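Local coordinates for terminase large subunit (Bacillus phage spp1, PDB 2WBN), which drives viral DNA into empty capsids as an ATP-powered motor and, through its metal-dependent nuclease domain, the part described, cuts the genome to start and end packaging, at residues L55-G60 against I109-E114; P61-F66 against D188-D193. All coordinates share one frame; numbering follows the deposited sequence.

Contact 1 of 2, residues L55-G60 against I109-E114; sequences LDFGYG and IADSSE
Leu55 and Ala110 pair as neighbours in parallel strands, their CA atoms 4.6 Å apart, with Leu55 N bonded to Ile109 O and Asp111 N to Leu55 O at 2.8 Å. Past Ala110 strand 108-110 ends, and the carboxylate of Asp111 makes the next bond across. It swings out with CG opposite the backbone N (chi1 170°), which brings OD2 to Phe57 N; the anti lone pair of OD2 accepts this N-H at 3.2 Å in a nearly straight bond (163° at the hydrogen). Its OD1 stays on its own side and closes an Asx turn, gripped by both N and OG of Ser113, which come from the same face of the carboxylate. Asp56 makes a second Asx turn through OD1 to Gly58 N. The two aspartates, both manganese ligands of the nuclease site, stand with Asp56 OD1 3.8 Å from Asp111 OD2 and their carboxylate planes 20° apart. Phe57 starts toward segment 109-114 from its CB: CE1 meets Ala110 CB at 3.9 Å, while Asp111 O lies in the ring plane at the edge. Glu114 slides past in the opposite direction, its carboxylate beside Phe57 CB and its OE1 bonded to Ser117. Helix 115-124 packs on Phe57 through Ile118 and Leu121, strand 64-72 borders Leu55, and Tyr197 of helix 190-198 bonds Asp56 OD2.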
loop_
_atom_site.group_PDB
_atom_site.type_symbol
_atom_site.label_atom_id
_atom_site.label_comp_id
_atom_site.label_asym_id
_atom_site.label_seq_id
_atom_site.Cartn_x
_atom_site.Cartn_y
_atom_site.Cartn_z
ATOM N N LEU A 55 4.081 -1.728 4.154
ATOM C CA LEU A 55 4.534 -3.104 4.008
ATOM C C LEU A 55 3.618 -4.022 4.779
ATOM O O LEU A 55 3.398 -3.822 5.971
ATOM C CB LEU A 55 5.976 -3.249 4.503
ATOM C CG LEU A 55 6.536 -4.673 4.528
ATOM C CD1 LEU A 55 6.563 -5.300 3.149
ATOM C CD2 LEU A 55 7.921 -4.663 5.138
ATOM N N ASP A 56 3.069 -5.007 4.080
ATOM C CA ASP A 56 2.381 -6.102 4.682
ATOM C C ASP A 56 3.240 -7.353 4.496
ATOM O O ASP A 56 3.718 -7.603 3.401
ATOM C CB ASP A 56 1.005 -6.301 4.059
ATOM C CG ASP A 56 0.184 -7.329 4.826
ATOM O OD1 ASP A 56 0.475 -8.545 4.707
ATOM O OD2 ASP A 56 -0.715 -6.924 5.597
ATOM N N PHE A 57 3.428 -8.125 5.563
ATOM C CA PHE A 57 4.373 -9.244 5.548
ATOM C C PHE A 57 3.866 -10.531 4.915
ATOM O O PHE A 57 4.660 -11.439 4.631
ATOM C CB PHE A 57 4.875 -9.532 6.963
ATOM C CG PHE A 57 5.806 -8.482 7.489
ATOM C CD1 PHE A 57 5.396 -7.607 8.476
ATOM C CD2 PHE A 57 7.087 -8.344 6.959
ATOM C CE1 PHE A 57 6.256 -6.611 8.954
ATOM C CE2 PHE A 57 7.949 -7.358 7.423
ATOM C CZ PHE A 57 7.527 -6.485 8.418
ATOM N N GLY A 58 2.562 -10.628 4.694
ATOM C CA GLY A 58 2.003 -11.880 4.210
ATOM C C GLY A 58 1.863 -12.836 5.382
ATOM O O GLY A 58 2.443 -12.634 6.439
ATOM N N TYR A 59 1.087 -13.868 5.172
ATOM C CA TYR A 59 0.745 -14.824 6.188
ATOM C C TYR A 59 0.009 -15.947 5.467
ATOM O O TYR A 59 -0.891 -15.695 4.656
ATOM C CB TYR A 59 -0.136 -14.183 7.260
ATOM C CG TYR A 59 -0.585 -15.142 8.344
ATOM C CD1 TYR A 59 0.333 -15.846 9.093
ATOM C CD2 TYR A 59 -1.937 -15.345 8.611
ATOM C CE1 TYR A 59 -0.078 -16.740 10.072
ATOM C CE2 TYR A 59 -2.356 -16.237 9.606
ATOM C CZ TYR A 59 -1.430 -16.922 10.332
ATOM O OH TYR A 59 -1.847 -17.809 11.314
ATOM N N GLY A 60 0.410 -17.185 5.740
ATOM C CA GLY A 60 -0.121 -18.343 5.029
ATOM C C GLY A 60 0.235 -18.168 3.566
ATOM O O GLY A 60 1.380 -17.825 3.251
ATOM N N ILE A 109 6.089 2.079 6.922
ATOM C CA ILE A 109 5.159 1.700 7.969
ATOM C C ILE A 109 4.733 0.279 7.669
ATOM O O ILE A 109 4.235 -0.015 6.571
ATOM C CB ILE A 109 3.943 2.653 8.086
ATOM C CG1 ILE A 109 4.413 4.095 8.356
ATOM C CG2 ILE A 109 3.055 2.225 9.246
ATOM C CD1 ILE A 109 3.279 5.134 8.538
ATOM N N ALA A 110 4.958 -0.611 8.638
ATOM C CA ALA A 110 4.783 -2.026 8.428
ATOM C C ALA A 110 3.736 -2.659 9.317
ATOM O O ALA A 110 3.585 -2.318 10.487
ATOM C CB ALA A 110 6.125 -2.764 8.604
ATOM N N ASP A 111 3.036 -3.614 8.713
ATOM C CA ASP A 111 2.207 -4.625 9.363
ATOM C C ASP A 111 2.721 -5.009 10.753
ATOM O O ASP A 111 3.707 -5.726 10.878
ATOM C CB ASP A 111 2.185 -5.823 8.382
ATOM C CG ASP A 111 1.569 -7.104 8.941
ATOM O OD1 ASP A 111 0.877 -7.086 9.987
ATOM O OD2 ASP A 111 1.796 -8.165 8.273
ATOM N N SER A 112 2.028 -4.544 11.797
ATOM C CA SER A 112 2.509 -4.692 13.169
ATOM C C SER A 112 2.238 -6.087 13.758
ATOM O O SER A 112 2.641 -6.351 14.874
ATOM C CB SER A 112 1.930 -3.600 14.083
ATOM O OG SER A 112 0.531 -3.742 14.247
ATOM N N SER A 113 1.586 -6.980 13.002
ATOM C CA SER A 113 1.329 -8.351 13.468
ATOM C C SER A 113 2.594 -9.217 13.490
ATOM O O SER A 113 2.600 -10.294 14.100
ATOM C CB SER A 113 0.266 -9.045 12.593
ATOM O OG SER A 113 0.792 -9.405 11.333
ATOM N N GLU A 114 3.662 -8.744 12.858
ATOM C CA GLU A 114 4.931 -9.462 12.816
ATOM C C GLU A 114 6.051 -8.598 13.430
ATOM O O GLU A 114 6.942 -8.119 12.719
ATOM C CB GLU A 114 5.248 -9.847 11.368
ATOM C CG GLU A 114 4.175 -10.745 10.725
ATOM C CD GLU A 114 4.684 -11.555 9.526
ATOM O OE1 GLU A 114 5.918 -11.717 9.350
ATOM O OE2 GLU A 114 3.840 -12.057 8.766
#

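Contact 2 of 2, residues P61-F66 against D188-D193; sequences PDPLAF and DNHTID
His190 lays one face of its imidazole over Pro63, joining the first turn of helix 190-198 to the segment holding Pro63 in the RNase H-like fold of the nuclease domain. The evidence for a CH-pi contact is direct: Pro63 CD stands 3.4 Å from the centroid of the His190 ring and only 11° off its normal, and the two side chains cross at about a right angle. Pro63 CG adds to the cover, lying 3.6 Å from His190 CD2. A first torsion that puts CG beside the backbone N (chi1 -41°) sets the imidazole against Pro63.

Asp62 approaches the same imidazole differently. Its carboxylate plane is turned 51° from the ring, and Asp62 CG comes within 3.5 Å of His190 CE1, an oblique approach that is neither stacking nor a direct polar bond. Deeper in the interface, the methyl of Ala65 packs against the helix backbone, with CB 3.7 Å from His190 O, and touches Thr191 CG2 as well. The hydroxyl of Thr191 is held by Glu166. Together these contacts seat the helix that carries His190 and Asp193, both ligands of the second manganese ion, against the central sheet; Asp193 OD1 also forms a salt bridge with Arg196. The polar link between Asp62 and His190 runs through one water: it donates to Asp62 OD2 at 2.6 Å and sits at the edge of the imidazole, in its plane, 3.0 Å from His190 ND1.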
loop_
_atom_site.group_PDB
_atom_site.type_symbol
_atom_site.label_atom_id
_atom_site.label_comp_id
_atom_site.label_asym_id
_atom_site.label_seq_id
_atom_site.Cartn_x
_atom_site.Cartn_y
_atom_site.Cartn_z
ATOM N N PRO A 61 -0.745 -18.357 2.664
ATOM C CA PRO A 61 -0.471 -18.205 1.239
ATOM C C PRO A 61 -0.407 -16.757 0.760
ATOM O O PRO A 61 -0.006 -16.518 -0.378
ATOM C CB PRO A 61 -1.674 -18.896 0.590
ATOM C CG PRO A 61 -2.805 -18.598 1.544
ATOM C CD PRO A 61 -2.182 -18.605 2.922
ATOM N N ASP A 62 -0.803 -15.809 1.615
ATOM C CA ASP A 62 -0.846 -14.395 1.252
ATOM C C ASP A 62 0.554 -13.809 1.087
ATOM O O ASP A 62 1.479 -14.181 1.842
ATOM C CB ASP A 62 -1.641 -13.622 2.287
ATOM C CG ASP A 62 -3.090 -14.020 2.287
ATOM O OD1 ASP A 62 -3.472 -14.874 1.439
ATOM O OD2 ASP A 62 -3.840 -13.485 3.098
ATOM N N PRO A 63 0.735 -12.955 0.061
ATOM C CA PRO A 63 2.064 -12.443 -0.234
ATOM C C PRO A 63 2.491 -11.283 0.646
ATOM O O PRO A 63 1.662 -10.506 1.127
ATOM C CB PRO A 63 1.937 -11.943 -1.672
ATOM C CG PRO A 63 0.518 -11.462 -1.754
ATOM C CD PRO A 63 -0.281 -12.377 -0.832
ATOM N N LEU A 64 3.797 -11.130 0.779
ATOM C CA LEU A 64 4.355 -9.879 1.253
ATOM C C LEU A 64 4.045 -8.836 0.169
ATOM O O LEU A 64 4.126 -9.138 -1.025
ATOM C CB LEU A 64 5.862 -10.021 1.481
ATOM C CG LEU A 64 6.667 -8.733 1.765
ATOM C CD1 LEU A 64 7.858 -9.117 2.677
ATOM C CD2 LEU A 64 7.167 -8.063 0.481
ATOM N N ALA A 65 3.649 -7.640 0.579
ATOM C CA ALA A 65 3.356 -6.539 -0.356
ATOM C C ALA A 65 3.958 -5.237 0.165
ATOM O O ALA A 65 3.563 -4.738 1.238
ATOM C CB ALA A 65 1.862 -6.401 -0.556
ATOM N N PHE A 66 4.978 -4.758 -0.553
ATOM C CA PHE A 66 5.590 -3.453 -0.323
ATOM C C PHE A 66 5.021 -2.448 -1.329
ATOM O O PHE A 66 4.976 -2.736 -2.529
ATOM C CB PHE A 66 7.107 -3.535 -0.510
ATOM C CG PHE A 66 7.792 -2.199 -0.518
ATOM C CD1 PHE A 66 8.081 -1.545 0.675
ATOM C CD2 PHE A 66 8.134 -1.588 -1.711
ATOM C CE1 PHE A 66 8.706 -0.313 0.675
ATOM C CE2 PHE A 66 8.755 -0.345 -1.722
ATOM C CZ PHE A 66 9.036 0.294 -0.531
ATOM N N ASP A 188 -7.395 -10.780 -1.875
ATOM C CA ASP A 188 -6.823 -10.138 -3.096
ATOM C C ASP A 188 -6.661 -8.621 -2.833
ATOM O O ASP A 188 -6.951 -7.792 -3.686
ATOM C CB ASP A 188 -7.703 -10.405 -4.348
ATOM C CG ASP A 188 -7.823 -11.900 -4.715
ATOM O OD1 ASP A 188 -6.998 -12.727 -4.271
ATOM O OD2 ASP A 188 -8.781 -12.258 -5.441
ATOM N N ASN A 189 -6.178 -8.276 -1.637
ATOM C CA ASN A 189 -6.191 -6.897 -1.137
ATOM C C ASN A 189 -4.902 -6.554 -0.425
ATOM O O ASN A 189 -4.848 -5.646 0.399
ATOM C CB ASN A 189 -7.358 -6.708 -0.160
ATOM C CG ASN A 189 -7.171 -7.509 1.124
ATOM O OD1 ASN A 189 -6.493 -8.560 1.136
ATOM N ND2 ASN A 189 -7.759 -7.022 2.211
ATOM N N HIS A 190 -3.837 -7.267 -0.765
ATOM C CA HIS A 190 -2.587 -7.162 -0.015
ATOM C C HIS A 190 -1.896 -5.807 -0.199
ATOM O O HIS A 190 -1.339 -5.240 0.768
ATOM C CB HIS A 190 -1.698 -8.360 -0.386
ATOM C CG HIS A 190 -2.488 -9.629 -0.492
ATOM N ND1 HIS A 190 -3.049 -10.240 0.605
ATOM C CD2 HIS A 190 -2.921 -10.328 -1.570
ATOM C CE1 HIS A 190 -3.749 -11.290 0.218
ATOM N NE2 HIS A 190 -3.680 -11.372 -1.097
ATOM N N THR A 191 -1.953 -5.258 -1.420
ATOM C CA THR A 191 -1.405 -3.932 -1.664
ATOM C C THR A 191 -2.308 -2.825 -1.106
ATOM O O THR A 191 -1.834 -1.725 -0.825
ATOM C CB THR A 191 -1.175 -3.618 -3.176
ATOM O OG1 THR A 191 -2.437 -3.567 -3.859
ATOM C CG2 THR A 191 -0.265 -4.658 -3.821
ATOM N N ILE A 192 -3.594 -3.106 -0.963
ATOM C CA ILE A 192 -4.528 -2.139 -0.366
ATOM C C ILE A 192 -4.237 -2.023 1.133
ATOM O O ILE A 192 -4.163 -0.923 1.680
ATOM C CB ILE A 192 -5.997 -2.537 -0.580
ATOM C CG1 ILE A 192 -6.304 -2.770 -2.067
ATOM C CG2 ILE A 192 -6.929 -1.423 -0.088
ATOM C CD1 ILE A 192 -7.705 -3.281 -2.344
ATOM N N ASP A 193 -4.060 -3.163 1.794
ATOM C CA ASP A 193 -3.599 -3.169 3.193
ATOM C C ASP A 193 -2.297 -2.406 3.360
ATOM O O ASP A 193 -2.201 -1.557 4.231
ATOM C CB ASP A 193 -3.417 -4.599 3.705
ATOM C CG ASP A 193 -4.741 -5.294 4.002
ATOM O OD1 ASP A 193 -5.763 -4.601 4.173
ATOM O OD2 ASP A 193 -4.751 -6.540 4.075
HETATM O O HOH W 1 -3.325 -10.973 3.483
#

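How the contacts relate
Contacts 1 and 2 lie with their centres 9 Å apart and meet along neighbouring antiparallel strands, 51-56 and 64-72, which follow each other in the chain: Asp56 O is 2.8 Å from Ala65 N, a probable hydrogen bond. Packing joins them too, with Leu55 CD1 3.6 Å from Ala65 O. Contact 1 supplies Asp56 and Asp111 to the two-manganese nuclease site, and contact 2 supplies His190 and Asp193. Asp56, a ligand of both ions, is the common element; its side chain lies about 4 Å from that of Asp193 and about 6 Å from that of His190, measured between nearest atoms. Residues distant in sequence thereby converge on one catalytic centre.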